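Local coordinates for protein acetyl transferase (Salmonella typhimurium, PDB 1S7L) that probably acetylates the N-terminal residue of ribosomal protein L7/L12, using an acetyl group carried by coenzyme A, at residues L32-W37 and W102-F107; R131-K136 and R177-D182. All coordinates share one frame; numbering follows the deposited sequence.

Interaction 1 of 2, residues L32-W37 and W102-F107; sequences LKNKAW and WLDESF. With COA (coenzyme A), chain C.
Helix 24-38 meets the end of strand 96-103 where Asn34 faces Asp104, their CA atoms 6.3 Å apart, and the chain beyond the strand turns through a short 3-10 segment at 105-107. Asn34 makes two of the hydrogen bonds across the contact. Its OD1 accepts the backbone N-H of Glu105 almost straight (N to OD1 2.8 Å, 176°), the donor tilted from the carbonyl plane, and takes the NE1 N-H of Trp37 on a lone pair in that plane. Its ND2 reaches OD1 of Asp104 at 2.8 Å, on the anti lone pair, with amide and carboxylate planes nearly perpendicular; a second bond, to Leu30 O, helps fix the amide's rotation. Lys33, its CG swung away from the main-chain nitrogen (chi1 177°), lays its chain across toward the carboxylates of Asp104 and Glu105; its NZ forms a salt bridge with OD1 of Asp104, though the ammonium position is uncertain. The other carboxylate oxygen, Asp104 OD2, accepts Ser106 N in an Asx turn. Trp37 puts its ring edge toward the strand end, CZ2 lying 3.4 Å from Leu103 O, and CH2 is as close to O9P of coenzyme A. That same O9P accepts Leu103 N at 2.8 Å, as in other GNAT enzymes, where a backbone N-H of this strand bonds a pantetheine carbonyl. One buried amide thus joins helix to turn and holds the Trp37 ring beside the cofactor.

Interaction 2 of 2, residues R131-K136 and R177-D182; sequences RRFVIK and RIIDAD. With SO4 (sulfate ion), chain B.
Strands 132-138 and 169-178 run antiparallel in the C-terminal part of the GNAT sheet, and this contact is the end of their ladder, where the chain runs out toward its C-terminus. Phe133 and Arg177 form a hydrogen-bonded pair: Phe133 N gives a nearly straight bond to Arg177 O (2.8 Å), and Arg177 N returns one to Phe133 O at 2.9 Å. Arg132 and Ile178 follow as a non-hydrogen-bonded pair, and Ile179 N to Arg131 O, 2.6 Å, carries the pairing past the strands. Arg131, bent at chi3 (-82°), grips Asp180 side-on: NE reaches OD1 at 2.8 Å and NH2 reaches OD2 at 3.2 Å, both on syn lone pairs but tilted from the guanidinium plane. CG2 of Ile178 lies over one face of that guanidinium, whose NH2 also bonds Gln161 of the second subunit. Ile179 CD1 meets Phe133 CE1 at 4.0 Å. The same methyl covers a face of the Arg177 guanidinium. The extended Arg177 sends NH1 to sulfate O2 (2.7 Å) and NH2 to O1. The chemistry implies a backbone seam secured by a salt bridge at the subunit interface, with Arg177, on the sheet face it shares with Phe133, engaging an anion probably acquired from the crystallisation liquor.

How the interactions relate
Both contacts reach one sheet, through its neighbouring parallel strands 96-103 and 132-138, yet their centres lie 27 Å apart on opposite sides of the chain's centre. Both are partly buried: Asn34, Trp102 and Leu103 are buried in the first and Arg131, Arg132 and Phe133 in the second, while Lys33 and Asp180 mark their exposed sides. Interaction 1 fastens a helix to a strand end and depends on side chains, whereas interaction 2 joins two strands and depends first on main-chain pairing. In interaction 1 Trp37 and Leu103 meet coenzyme A, away from the Lys33 charge; in interaction 2 Arg131 also bonds the second subunit, and the anion bonded by Arg177 is a sulfate.

Interaction 1 of 2, residues L32-W37 and W102-F107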
ATOM      1  N   LEU A  32      25.057   4.417   7.597  1.00 25.06           N
ATOM      2  CA  LEU A  32      25.991   5.430   7.129  1.00 26.57           C
ATOM      3  C   LEU A  32      26.923   4.913   5.997  1.00 27.41           C
ATOM      4  O   LEU A  32      27.093   5.544   4.946  1.00 27.62           O
ATOM      5  CB  LEU A  32      26.820   5.983   8.325  1.00 28.27           C
ATOM      6  CG  LEU A  32      26.064   6.962   9.267  1.00 27.84           C
ATOM      7  CD1 LEU A  32      27.036   7.616  10.140  1.00 29.72           C
ATOM      8  CD2 LEU A  32      25.313   8.063   8.498  1.00 27.46           C
ATOM      9  N   LYS A  33      27.503   3.749   6.235  1.00 26.80           N
ATOM     10  CA  LYS A  33      28.405   3.080   5.322  1.00 25.90           C
ATOM     11  C   LYS A  33      27.758   2.732   3.949  1.00 25.90           C
ATOM     12  O   LYS A  33      28.416   2.723   2.899  1.00 25.96           O
ATOM     13  CB  LYS A  33      28.945   1.868   6.072  1.00 24.40           C
ATOM     14  CG  LYS A  33      29.894   0.886   5.326  1.00 29.40           C
ATOM     15  CD  LYS A  33      30.700   0.079   6.429  1.00 29.65           C
ATOM     16  CE  LYS A  33      31.213  -1.314   6.022  1.00 31.37           C
ATOM     17  NZ  LYS A  33      30.856  -1.779   4.621  1.00 32.27           N
ATOM     18  N   ASN A  34      26.457   2.568   3.918  1.00 23.94           N
ATOM     19  CA  ASN A  34      25.839   2.193   2.658  1.00 24.20           C
ATOM     20  C   ASN A  34      24.852   3.163   2.026  1.00 23.71           C
ATOM     21  O   ASN A  34      24.424   2.932   0.898  1.00 22.75           O
ATOM     22  CB  ASN A  34      25.126   0.844   2.870  1.00 23.50           C
ATOM     23  CG  ASN A  34      26.088  -0.273   3.272  1.00 26.28           C
ATOM     24  OD1 ASN A  34      26.709  -0.890   2.392  1.00 30.19           O
ATOM     25  ND2 ASN A  34      26.258  -0.520   4.585  1.00 23.86           N
ATOM     26  N   LYS A  35      24.467   4.225   2.743  1.00 25.03           N
ATOM     27  CA  LYS A  35      23.448   5.147   2.235  1.00 26.21           C
ATOM     28  C   LYS A  35      23.736   5.759   0.901  1.00 24.82           C
ATOM     29  O   LYS A  35      22.842   5.982   0.157  1.00 24.54           O
ATOM     30  CB  LYS A  35      23.090   6.250   3.265  1.00 28.92           C
ATOM     31  CG  LYS A  35      24.183   7.241   3.524  1.00 30.50           C
ATOM     32  CD  LYS A  35      23.699   8.380   4.467  1.00 34.62           C
ATOM     33  CE  LYS A  35      22.813   9.423   3.757  1.00 33.09           C
ATOM     34  NZ  LYS A  35      22.257  10.323   4.809  1.00 33.11           N
ATOM     35  N   ALA A  36      24.977   6.009   0.564  1.00 27.50           N
ATOM     36  CA  ALA A  36      25.220   6.601  -0.765  1.00 30.56           C
ATOM     37  C   ALA A  36      24.619   5.704  -1.836  1.00 30.76           C
ATOM     38  O   ALA A  36      23.896   6.170  -2.692  1.00 30.17           O
ATOM     39  CB  ALA A  36      26.737   6.799  -1.025  1.00 30.53           C
ATOM     40  N   TRP A  37      24.905   4.409  -1.782  1.00 31.26           N
ATOM     41  CA  TRP A  37      24.362   3.562  -2.817  1.00 32.17           C
ATOM     42  C   TRP A  37      22.941   3.074  -2.531  1.00 32.08           C
ATOM     43  O   TRP A  37      22.199   2.816  -3.472  1.00 34.14           O
ATOM     44  CB  TRP A  37      25.332   2.411  -3.131  1.00 31.22           C
ATOM     45  CG  TRP A  37      25.480   1.407  -2.030  1.00 32.48           C
ATOM     46  CD1 TRP A  37      26.366   1.420  -0.992  1.00 31.04           C
ATOM     47  CD2 TRP A  37      24.633   0.280  -1.818  1.00 31.60           C
ATOM     48  NE1 TRP A  37      26.112   0.377  -0.140  1.00 31.22           N
ATOM     49  CE2 TRP A  37      25.046  -0.338  -0.624  1.00 30.65           C
ATOM     50  CE3 TRP A  37      23.556  -0.261  -2.525  1.00 32.18           C
ATOM     51  CZ2 TRP A  37      24.416  -1.466  -0.113  1.00 30.43           C
ATOM     52  CZ3 TRP A  37      22.931  -1.392  -2.002  1.00 32.33           C
ATOM     53  CH2 TRP A  37      23.361  -1.972  -0.810  1.00 30.17           C
ATOM     54  N   TRP A 102      17.874  -5.052   2.649  1.00 17.01           N
ATOM     55  CA  TRP A 102      19.070  -4.500   2.061  1.00 17.10           C
ATOM     56  C   TRP A 102      20.196  -5.153   2.780  1.00 18.28           C
ATOM     57  O   TRP A 102      20.046  -5.567   3.934  1.00 17.16           O
ATOM     58  CB  TRP A 102      19.175  -2.971   2.147  1.00 16.58           C
ATOM     59  CG  TRP A 102      19.198  -2.342   3.554  1.00 15.82           C
ATOM     60  CD1 TRP A 102      18.117  -1.935   4.274  1.00 15.47           C
ATOM     61  CD2 TRP A 102      20.353  -1.993   4.339  1.00 15.81           C
ATOM     62  NE1 TRP A 102      18.517  -1.349   5.465  1.00 15.63           N
ATOM     63  CE2 TRP A 102      19.885  -1.363   5.524  1.00 17.15           C
ATOM     64  CE3 TRP A 102      21.739  -2.131   4.151  1.00 17.78           C
ATOM     65  CZ2 TRP A 102      20.755  -0.871   6.515  1.00 17.44           C
ATOM     66  CZ3 TRP A 102      22.620  -1.637   5.139  1.00 20.20           C
ATOM     67  CH2 TRP A 102      22.115  -1.010   6.315  1.00 18.00           C
ATOM     68  N   LEU A 103      21.331  -5.261   2.092  1.00 18.94           N
ATOM     69  CA  LEU A 103      22.548  -5.884   2.671  1.00 18.60           C
ATOM     70  C   LEU A 103      23.772  -4.958   2.623  1.00 17.79           C
ATOM     71  O   LEU A 103      23.981  -4.332   1.609  1.00 18.26           O
ATOM     72  CB  LEU A 103      22.924  -7.126   1.870  1.00 18.15           C
ATOM     73  CG  LEU A 103      22.550  -8.557   2.293  1.00 22.11           C
ATOM     74  CD1 LEU A 103      23.274  -9.589   1.326  1.00 17.40           C
ATOM     75  CD2 LEU A 103      22.920  -8.794   3.810  1.00 16.94           C
ATOM     76  N   ASP A 104      24.575  -4.886   3.683  1.00 18.39           N
ATOM     77  CA  ASP A 104      25.782  -4.065   3.668  1.00 20.42           C
ATOM     78  C   ASP A 104      26.585  -4.540   2.442  1.00 21.67           C
ATOM     79  O   ASP A 104      26.669  -5.749   2.151  1.00 19.18           O
ATOM     80  CB  ASP A 104      26.581  -4.273   4.954  1.00 23.62           C
ATOM     81  CG  ASP A 104      27.996  -3.772   4.839  1.00 28.22           C
ATOM     82  OD1 ASP A 104      28.220  -2.542   4.902  1.00 30.99           O
ATOM     83  OD2 ASP A 104      28.901  -4.609   4.673  1.00 31.77           O
ATOM     84  N   GLU A 105      27.125  -3.599   1.672  1.00 24.27           N
ATOM     85  CA  GLU A 105      27.883  -3.975   0.472  1.00 26.47           C
ATOM     86  C   GLU A 105      28.964  -5.046   0.682  1.00 25.35           C
ATOM     87  O   GLU A 105      29.209  -5.851  -0.203  1.00 24.31           O
ATOM     88  CB  GLU A 105      28.498  -2.729  -0.188  1.00 30.79           C
ATOM     89  CG  GLU A 105      29.911  -2.403   0.205  1.00 41.90           C
ATOM     90  CD  GLU A 105      30.080  -1.290   1.296  1.00 48.13           C
ATOM     91  OE1 GLU A 105      30.113  -0.064   0.928  1.00 49.62           O
ATOM     92  OE2 GLU A 105      30.194  -1.658   2.513  1.00 50.95           O
ATOM     93  N   SER A 106      29.584  -5.100   1.861  1.00 25.02           N
ATOM     94  CA  SER A 106      30.608  -6.073   2.029  1.00 25.75           C
ATOM     95  C   SER A 106      30.109  -7.523   2.337  1.00 26.08           C
ATOM     96  O   SER A 106      30.919  -8.465   2.402  1.00 26.96           O
ATOM     97  CB  SER A 106      31.606  -5.547   3.068  1.00 28.01           C
ATOM     98  OG  SER A 106      31.380  -6.140   4.330  1.00 34.53           O
ATOM     99  N   PHE A 107      28.795  -7.699   2.501  1.00 23.38           N
ATOM    100  CA  PHE A 107      28.185  -9.008   2.758  1.00 21.91           C
ATOM    101  C   PHE A 107      27.424  -9.520   1.513  1.00 21.21           C
ATOM    102  O   PHE A 107      26.772 -10.528   1.569  1.00 22.10           O
ATOM    103  CB  PHE A 107      27.242  -8.950   4.002  1.00 21.27           C
ATOM    104  CG  PHE A 107      27.984  -8.925   5.326  1.00 22.49           C
ATOM    105  CD1 PHE A 107      28.416  -7.734   5.873  1.00 23.28           C
ATOM    106  CD2 PHE A 107      28.326 -10.121   5.981  1.00 23.87           C
ATOM    107  CE1 PHE A 107      29.188  -7.710   7.060  1.00 25.30           C
ATOM    108  CE2 PHE A 107      29.100 -10.133   7.164  1.00 24.05           C
ATOM    109  CZ  PHE A 107      29.535  -8.913   7.708  1.00 25.09           C
TER
HETATM  110  N1A COA C 601      22.856 -18.937  -3.125  1.00 27.01           N
HETATM  111  C2A COA C 601      22.495 -17.824  -3.811  1.00 23.27           C
HETATM  112  N3A COA C 601      23.298 -16.930  -4.311  1.00 23.98           N
HETATM  113  C4A COA C 601      24.676 -17.144  -4.145  1.00 24.54           C
HETATM  114  C5A COA C 601      25.155 -18.274  -3.464  1.00 24.73           C
HETATM  115  C6A COA C 601      24.175 -19.199  -2.927  1.00 25.62           C
HETATM  116  N6A COA C 601      24.595 -20.276  -2.236  1.00 26.07           N
HETATM  117  N7A COA C 601      26.520 -18.303  -3.412  1.00 23.22           N
HETATM  118  C8A COA C 601      26.927 -17.214  -4.026  1.00 23.70           C
HETATM  119  N9A COA C 601      25.851 -16.497  -4.458  1.00 23.93           N
HETATM  120  C1B COA C 601      25.931 -15.149  -5.096  1.00 24.66           C
HETATM  121  C2B COA C 601      25.429 -14.884  -6.479  1.00 25.17           C
HETATM  122  O2B COA C 601      26.531 -14.462  -7.236  1.00 24.68           O
HETATM  123  C3B COA C 601      24.480 -13.656  -6.393  1.00 26.67           C
HETATM  124  O3B COA C 601      23.354 -14.098  -6.908  1.00 30.94           O
HETATM  125  P3B COA C 601      22.394 -13.519  -7.984  1.00 31.37           P
HETATM  126  O7A COA C 601      22.985 -12.434  -8.735  1.00 35.15           O
HETATM  127  O8A COA C 601      21.188 -13.164  -7.115  1.00 32.56           O
HETATM  128  O9A COA C 601      22.201 -14.684  -8.844  1.00 32.39           O
HETATM  129  C4B COA C 601      24.389 -13.428  -4.852  1.00 23.34           C
HETATM  130  O4B COA C 601      25.369 -14.178  -4.227  1.00 25.74           O
HETATM  131  C5B COA C 601      23.158 -13.628  -4.046  1.00 22.45           C
HETATM  132  O5B COA C 601      23.431 -13.050  -2.742  1.00 22.75           O
HETATM  133  P1A COA C 601      22.226 -12.341  -1.904  1.00 18.45           P
HETATM  134  O1A COA C 601      20.989 -13.148  -1.992  1.00 22.96           O
HETATM  135  O2A COA C 601      22.785 -12.096  -0.612  1.00 18.17           O
HETATM  136  O3A COA C 601      21.886 -11.041  -2.692  1.00 20.60           O
HETATM  137  P2A COA C 601      22.837  -9.825  -3.102  1.00 18.49           P
HETATM  138  O4A COA C 601      24.105  -9.864  -2.428  1.00 16.46           O
HETATM  139  O5A COA C 601      22.869  -9.762  -4.591  1.00 16.42           O
HETATM  140  O6A COA C 601      22.119  -8.500  -2.680  1.00 19.27           O
HETATM  141  CBP COA C 601      20.234  -7.061  -2.357  1.00 18.07           C
HETATM  142  CCP COA C 601      20.794  -8.273  -3.090  1.00 18.17           C
HETATM  143  CDP COA C 601      18.893  -6.727  -3.038  1.00 15.12           C
HETATM  144  CEP COA C 601      20.025  -7.493  -0.864  1.00 15.69           C
HETATM  145  CAP COA C 601      21.207  -5.822  -2.453  1.00 18.41           C
HETATM  146  OAP COA C 601      21.467  -5.508  -3.787  1.00 18.22           O
HETATM  147  C9P COA C 601      20.771  -4.561  -1.712  1.00 17.07           C
HETATM  148  O9P COA C 601      20.986  -4.454  -0.570  1.00 19.36           O
HETATM  149  N8P COA C 601      20.159  -3.585  -2.492  1.00 21.48           N
HETATM  150  C7P COA C 601      19.489  -2.367  -1.934  1.00 20.44           C
HETATM  151  C6P COA C 601      18.126  -2.647  -1.263  1.00 23.02           C
HETATM  152  C5P COA C 601      17.116  -3.098  -2.270  1.00 24.16           C
HETATM  153  O5P COA C 601      17.354  -3.064  -3.410  1.00 29.64           O
HETATM  154  N4P COA C 601      15.994  -3.655  -1.809  1.00 24.15           N
HETATM  155  C3P COA C 601      15.014  -4.264  -2.716  1.00 22.67           C
HETATM  156  C2P COA C 601      13.664  -3.580  -2.632  1.00 28.08           C
HETATM  157  S1P COA C 601      13.689  -2.073  -3.647  1.00 32.63           S

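Interaction 2 of 2, residues R131-K136 and R177-D182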
ATOM      1  N   ARG A 131       0.495 -15.508   4.036  1.00 20.74           N
ATOM      2  CA  ARG A 131       0.533 -16.531   3.022  1.00 21.61           C
ATOM      3  C   ARG A 131       0.872 -15.966   1.673  1.00 21.20           C
ATOM      4  O   ARG A 131       1.209 -16.708   0.717  1.00 22.85           O
ATOM      5  CB  ARG A 131      -0.814 -17.250   2.983  1.00 21.23           C
ATOM      6  CG  ARG A 131      -1.935 -16.348   2.454  1.00 23.38           C
ATOM      7  CD  ARG A 131      -3.275 -17.000   2.789  1.00 23.04           C
ATOM      8  NE  ARG A 131      -3.548 -18.002   1.785  1.00 21.44           N
ATOM      9  CZ  ARG A 131      -3.755 -17.714   0.505  1.00 23.80           C
ATOM     10  NH1 ARG A 131      -3.716 -16.457   0.105  1.00 27.59           N
ATOM     11  NH2 ARG A 131      -4.005 -18.659  -0.397  1.00 24.36           N
ATOM     12  N   ARG A 132       0.751 -14.650   1.606  1.00 21.20           N
ATOM     13  CA  ARG A 132       1.031 -13.895   0.407  1.00 21.41           C
ATOM     14  C   ARG A 132       2.159 -12.890   0.696  1.00 20.87           C
ATOM     15  O   ARG A 132       1.992 -11.988   1.500  1.00 21.53           O
ATOM     16  CB  ARG A 132      -0.222 -13.141  -0.088  1.00 21.91           C
ATOM     17  CG  ARG A 132       0.011 -12.308  -1.394  1.00 21.97           C
ATOM     18  CD  ARG A 132      -1.257 -11.535  -1.911  1.00 22.09           C
ATOM     19  NE  ARG A 132      -0.837 -10.344  -2.644  1.00 21.70           N
ATOM     20  CZ  ARG A 132      -0.389 -10.337  -3.898  1.00 21.02           C
ATOM     21  NH1 ARG A 132      -0.377 -11.446  -4.600  1.00 18.45           N
ATOM     22  NH2 ARG A 132       0.026  -9.203  -4.473  1.00 21.38           N
ATOM     23  N   PHE A 133       3.285 -13.074   0.021  1.00 18.61           N
ATOM     24  CA  PHE A 133       4.457 -12.221   0.148  1.00 17.47           C
ATOM     25  C   PHE A 133       4.665 -11.395  -1.092  1.00 16.07           C
ATOM     26  O   PHE A 133       4.534 -11.870  -2.208  1.00 15.18           O
ATOM     27  CB  PHE A 133       5.679 -13.094   0.446  1.00 18.91           C
ATOM     28  CG  PHE A 133       5.441 -14.067   1.585  1.00 18.57           C
ATOM     29  CD1 PHE A 133       4.779 -15.282   1.380  1.00 17.11           C
ATOM     30  CD2 PHE A 133       5.850 -13.750   2.865  1.00 17.95           C
ATOM     31  CE1 PHE A 133       4.531 -16.161   2.475  1.00 17.73           C
ATOM     32  CE2 PHE A 133       5.603 -14.631   3.969  1.00 17.05           C
ATOM     33  CZ  PHE A 133       4.962 -15.804   3.773  1.00 16.47           C
ATOM     34  N   VAL A 134       5.025 -10.142  -0.899  1.00 17.78           N
ATOM     35  CA  VAL A 134       5.182  -9.272  -2.056  1.00 18.53           C
ATOM     36  C   VAL A 134       6.479  -8.512  -2.034  1.00 19.66           C
ATOM     37  O   VAL A 134       6.933  -8.082  -0.953  1.00 19.09           O
ATOM     38  CB  VAL A 134       4.028  -8.190  -2.101  1.00 22.06           C
ATOM     39  CG1 VAL A 134       4.051  -7.403  -3.438  1.00 19.45           C
ATOM     40  CG2 VAL A 134       2.599  -8.899  -1.886  1.00 22.10           C
ATOM     41  N   ILE A 135       7.088  -8.359  -3.216  1.00 19.52           N
ATOM     42  CA  ILE A 135       8.295  -7.532  -3.342  1.00 20.76           C
ATOM     43  C   ILE A 135       8.078  -6.492  -4.489  1.00 20.99           C
ATOM     44  O   ILE A 135       7.787  -6.843  -5.628  1.00 21.77           O
ATOM     45  CB  ILE A 135       9.558  -8.378  -3.659  1.00 21.14           C
ATOM     46  CG1 ILE A 135       9.843  -9.354  -2.510  1.00 19.68           C
ATOM     47  CG2 ILE A 135      10.772  -7.466  -3.853  1.00 21.26           C
ATOM     48  CD1 ILE A 135      10.997 -10.332  -2.788  1.00 14.89           C
ATOM     49  N   LYS A 136       8.159  -5.225  -4.145  1.00 23.42           N
ATOM     50  CA  LYS A 136       8.020  -4.091  -5.081  1.00 26.74           C
ATOM     51  C   LYS A 136       9.401  -3.427  -5.021  1.00 26.77           C
ATOM     52  O   LYS A 136       9.921  -3.105  -3.942  1.00 27.09           O
ATOM     53  CB  LYS A 136       7.044  -3.026  -4.577  1.00 29.11           C
ATOM     54  CG  LYS A 136       5.622  -3.442  -4.338  1.00 34.06           C
ATOM     55  CD  LYS A 136       4.872  -2.430  -3.447  1.00 37.97           C
ATOM     56  CE  LYS A 136       4.743  -1.063  -4.094  1.00 40.13           C
ATOM     57  NZ  LYS A 136       3.945  -0.125  -3.247  1.00 44.51           N
ATOM     58  N   ARG A 177       4.409 -14.083  -4.145  1.00 20.19           N
ATOM     59  CA  ARG A 177       4.447 -15.517  -3.939  1.00 19.79           C
ATOM     60  C   ARG A 177       3.445 -15.897  -2.884  1.00 21.37           C
ATOM     61  O   ARG A 177       3.363 -15.238  -1.824  1.00 20.69           O
ATOM     62  CB  ARG A 177       5.811 -15.980  -3.486  1.00 19.11           C
ATOM     63  CG  ARG A 177       5.822 -17.505  -3.426  1.00 22.08           C
ATOM     64  CD  ARG A 177       7.108 -18.047  -2.914  1.00 21.99           C
ATOM     65  NE  ARG A 177       7.001 -19.489  -2.896  1.00 23.08           N
ATOM     66  CZ  ARG A 177       7.942 -20.291  -2.404  1.00 24.44           C
ATOM     67  NH1 ARG A 177       9.066 -19.770  -1.896  1.00 21.27           N
ATOM     68  NH2 ARG A 177       7.746 -21.605  -2.401  1.00 22.41           N
ATOM     69  N   ILE A 178       2.677 -16.951  -3.166  1.00 21.11           N
ATOM     70  CA  ILE A 178       1.683 -17.422  -2.219  1.00 24.01           C
ATOM     71  C   ILE A 178       2.177 -18.738  -1.649  1.00 23.74           C
ATOM     72  O   ILE A 178       2.605 -19.609  -2.404  1.00 23.17           O
ATOM     73  CB  ILE A 178       0.294 -17.606  -2.921  1.00 24.59           C
ATOM     74  CG1 ILE A 178      -0.278 -16.251  -3.248  1.00 27.26           C
ATOM     75  CG2 ILE A 178      -0.715 -18.235  -2.037  1.00 23.35           C
ATOM     76  CD1 ILE A 178      -1.528 -16.416  -4.085  1.00 31.40           C
ATOM     77  N   ILE A 179       2.171 -18.863  -0.318  1.00 23.71           N
ATOM     78  CA  ILE A 179       2.597 -20.119   0.297  1.00 22.00           C
ATOM     79  C   ILE A 179       1.540 -20.600   1.293  1.00 23.57           C
ATOM     80  O   ILE A 179       1.270 -19.967   2.320  1.00 22.05           O
ATOM     81  CB  ILE A 179       3.930 -20.001   1.065  1.00 20.98           C
ATOM     82  CG1 ILE A 179       5.063 -19.500   0.164  1.00 21.48           C
ATOM     83  CG2 ILE A 179       4.348 -21.422   1.586  1.00 22.33           C
ATOM     84  CD1 ILE A 179       6.351 -19.356   0.921  1.00 15.76           C
ATOM     85  N   ASP A 180       0.920 -21.722   0.996  1.00 26.70           N
ATOM     86  CA  ASP A 180      -0.070 -22.270   1.927  1.00 29.36           C
ATOM     87  C   ASP A 180       0.614 -23.442   2.591  1.00 29.47           C
ATOM     88  O   ASP A 180       0.691 -24.535   2.011  1.00 28.76           O
ATOM     89  CB  ASP A 180      -1.319 -22.728   1.173  1.00 32.24           C
ATOM     90  CG  ASP A 180      -2.196 -21.548   0.728  1.00 37.79           C
ATOM     91  OD1 ASP A 180      -2.446 -20.601   1.541  1.00 38.20           O
ATOM     92  OD2 ASP A 180      -2.639 -21.578  -0.444  1.00 40.90           O
ATOM     93  N   ALA A 181       1.139 -23.207   3.790  1.00 29.88           N
ATOM     94  CA  ALA A 181       1.857 -24.267   4.523  1.00 30.81           C
ATOM     95  C   ALA A 181       0.843 -25.112   5.305  1.00 31.43           C
ATOM     96  O   ALA A 181       0.670 -24.966   6.513  1.00 32.03           O
ATOM     97  CB  ALA A 181       2.901 -23.642   5.465  1.00 29.50           C
ATOM     98  N   ASP A 182       0.167 -25.975   4.573  1.00 33.05           N
ATOM     99  CA  ASP A 182      -0.878 -26.847   5.101  1.00 35.14           C
ATOM    100  C   ASP A 182      -0.444 -28.150   5.703  1.00 34.74           C
ATOM    101  O   ASP A 182      -1.166 -28.541   6.623  1.00 34.57           O
ATOM    102  CB  ASP A 182      -1.898 -27.173   4.021  1.00 37.85           C
ATOM    103  CG  ASP A 182      -2.767 -25.992   3.687  1.00 42.14           C
ATOM    104  OD1 ASP A 182      -3.220 -25.308   4.662  1.00 41.68           O
ATOM    105  OD2 ASP A 182      -2.980 -25.774   2.453  1.00 43.61           O
ATOM    106  OXT ASP A 182       0.547 -28.759   5.249  1.00 35.05           O
TER
HETATM  107  S   SO4 B 180      11.111 -22.864  -0.779  0.50 32.39           S
HETATM  108  O1  SO4 B 180       9.981 -23.468  -1.478  0.50 34.56           O
HETATM  109  O2  SO4 B 180      10.932 -21.376  -0.730  0.50 36.38           O
HETATM  110  O3  SO4 B 180      11.254 -23.370   0.660  0.50 33.66           O
HETATM  111  O4  SO4 B 180      12.418 -23.242  -1.479  0.50 32.43           O